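Local coordinates for sialidase B (Streptococcus pneumoniae serotype 4, PDB 4XJW), which cleaves terminal sialic acid residues from oligosaccharides, glycoproteins and glycolipids, acting as an intramolecular trans-sialidase of glycosyl hydrolase family 33, at residues D342-T346 against F413-P417. The protein carries 1 engineered substitution. Residues are numbered along the deposited sequence; the frame is centred on the assembly and turned at random.
Sequences DFRYT and FKVTP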
loop_
_atom_site.group_PDB
_atom_site.type_symbol
_atom_site.label_atom_id
_atom_site.label_comp_id
_atom_site.label_asym_id
_atom_site.label_seq_id
_atom_site.Cartn_x
_atom_site.Cartn_y
_atom_site.Cartn_z
ATOM N N ASP A 342 35.938 -2.295 11.880
ATOM C CA ASP A 342 35.909 -3.263 10.791
ATOM C C ASP A 342 35.051 -4.474 11.160
ATOM O O ASP A 342 34.647 -4.638 12.316
ATOM C CB ASP A 342 37.331 -3.700 10.434
ATOM C CG ASP A 342 38.182 -3.974 11.663
ATOM O OD1 ASP A 342 37.796 -3.525 12.766
ATOM O OD2 ASP A 342 39.237 -4.631 11.527
ATOM N N PHE A 343 34.765 -5.313 10.169
ATOM C CA PHE A 343 34.009 -6.537 10.398
ATOM C C PHE A 343 34.962 -7.702 10.620
ATOM O O PHE A 343 35.478 -8.288 9.667
ATOM C CB PHE A 343 33.078 -6.809 9.213
ATOM C CG PHE A 343 31.869 -5.928 9.189
ATOM C CD1 PHE A 343 31.976 -4.585 8.835
ATOM C CD2 PHE A 343 30.623 -6.432 9.547
ATOM C CE1 PHE A 343 30.863 -3.768 8.823
ATOM C CE2 PHE A 343 29.507 -5.616 9.540
ATOM C CZ PHE A 343 29.621 -4.283 9.176
ATOM N N ARG A 344 35.195 -8.028 11.884
ATOM C CA ARG A 344 36.211 -9.012 12.245
ATOM C C ARG A 344 35.627 -10.389 12.569
ATOM O O ARG A 344 36.346 -11.288 13.021
ATOM C CB ARG A 344 37.061 -8.478 13.409
ATOM C CG ARG A 344 37.800 -7.180 13.062
ATOM C CD ARG A 344 38.463 -6.511 14.266
ATOM N NE ARG A 344 39.643 -7.236 14.739
ATOM C CZ ARG A 344 40.890 -6.993 14.338
ATOM N NH1 ARG A 344 41.135 -6.043 13.442
ATOM N NH2 ARG A 344 41.897 -7.707 14.827
ATOM N N TYR A 345 34.331 -10.562 12.301
ATOM C CA TYR A 345 33.630 -11.795 12.651
ATOM C C TYR A 345 32.762 -12.342 11.513
ATOM O O TYR A 345 32.337 -11.600 10.620
ATOM C CB TYR A 345 32.768 -11.584 13.900
ATOM C CG TYR A 345 33.551 -11.127 15.111
ATOM C CD1 TYR A 345 33.814 -9.778 15.323
ATOM C CD2 TYR A 345 34.033 -12.046 16.036
ATOM C CE1 TYR A 345 34.542 -9.356 16.423
ATOM C CE2 TYR A 345 34.752 -11.637 17.140
ATOM C CZ TYR A 345 35.004 -10.290 17.327
ATOM O OH TYR A 345 35.723 -9.885 18.432
ATOM N N THR A 346 32.523 -13.650 11.553
ATOM C CA THR A 346 31.575 -14.304 10.656
ATOM C C THR A 346 30.693 -15.245 11.456
ATOM O O THR A 346 31.075 -15.710 12.536
ATOM C CB THR A 346 32.267 -15.123 9.546
ATOM O OG1 THR A 346 33.232 -16.014 10.128
ATOM C CG2 THR A 346 32.947 -14.214 8.545
ATOM N N PHE A 413 26.699 -7.257 18.151
ATOM C CA PHE A 413 27.197 -7.662 16.844
ATOM C C PHE A 413 26.219 -7.200 15.769
ATOM O O PHE A 413 25.017 -7.447 15.877
ATOM C CB PHE A 413 27.350 -9.184 16.781
ATOM C CG PHE A 413 28.494 -9.708 17.586
ATOM C CD1 PHE A 413 29.783 -9.671 17.082
ATOM C CD2 PHE A 413 28.277 -10.250 18.844
ATOM C CE1 PHE A 413 30.848 -10.158 17.824
ATOM C CE2 PHE A 413 29.335 -10.746 19.592
ATOM C CZ PHE A 413 30.619 -10.700 19.077
ATOM N N LYS A 414 26.731 -6.528 14.743
ATOM C CA LYS A 414 25.880 -5.940 13.708
ATOM C C LYS A 414 26.253 -6.412 12.306
ATOM O O LYS A 414 27.433 -6.589 11.991
ATOM C CB LYS A 414 25.926 -4.408 13.805
ATOM C CG LYS A 414 25.183 -3.900 15.033
ATOM C CD LYS A 414 25.411 -2.419 15.283
ATOM C CE LYS A 414 24.476 -1.550 14.480
ATOM N NZ LYS A 414 24.512 -0.133 14.975
ATOM N N VAL A 415 25.240 -6.625 11.467
ATOM C CA VAL A 415 25.474 -7.003 10.079
ATOM C C VAL A 415 25.871 -5.790 9.250
ATOM O O VAL A 415 25.704 -4.643 9.672
ATOM C CB VAL A 415 24.233 -7.670 9.451
ATOM C CG1 VAL A 415 23.869 -8.929 10.213
ATOM C CG2 VAL A 415 23.057 -6.713 9.439
ATOM N N THR A 416 26.402 -6.054 8.064
ATOM C CA THR A 416 26.738 -5.001 7.117
ATOM C C THR A 416 25.499 -4.162 6.800
ATOM O O THR A 416 24.421 -4.717 6.582
ATOM C CB THR A 416 27.280 -5.624 5.814
ATOM O OG1 THR A 416 28.455 -6.401 6.103
ATOM C CG2 THR A 416 27.602 -4.569 4.789
ATOM N N PRO A 417 25.631 -2.825 6.822
ATOM C CA PRO A 417 24.506 -1.927 6.529
ATOM C C PRO A 417 24.186 -1.923 5.048
ATOM O O PRO A 417 24.486 -0.971 4.344
ATOM C CB PRO A 417 25.027 -0.550 6.962
ATOM C CG PRO A 417 26.520 -0.667 6.791
ATOM C CD PRO A 417 26.835 -2.074 7.225
#
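F343 reaches across to T416, while its sequence neighbours D342 and R344 pair with each other away from 413-417: R344 NH1 lies 3.0 Å from D342 OD2 in a salt bridge, and OD2 offers its syn lone pair close to the guanidinium plane. The contact belongs to the antiparallel sheet inserted in the sialidase's catalytic propeller domain. Strand 330-337 lies between the segments, bonding Y345 through L335 and K414 through K336, and aromatic side chains bridge the interval, 8.1 Å between F343 CA and T416 CA.

Y345 and F413 do so with an edge-to-face pair, centroids 5.2 Å apart and planes at 80°. CE1 of F413 stands 3.8 Å above the centre of the Y345 ring, directing its C-H edge at the pi cloud; V353 also touches both side chains, and Y364 makes a further edge-to-face pair with F413.

In F343, CG anti to the carbonyl carbon (chi1 -76°) swings the flat, apolar ring toward residues 414-417. There T416 OG1 hangs over the rim of one face, while F343 CE2 comes to 3.4 Å from K414 O, oblique to the ring, and 3.5 Å from T416 N. P417 has no N-H, and its closed ring holds CD in place, 4.1 Å from F343 CZ.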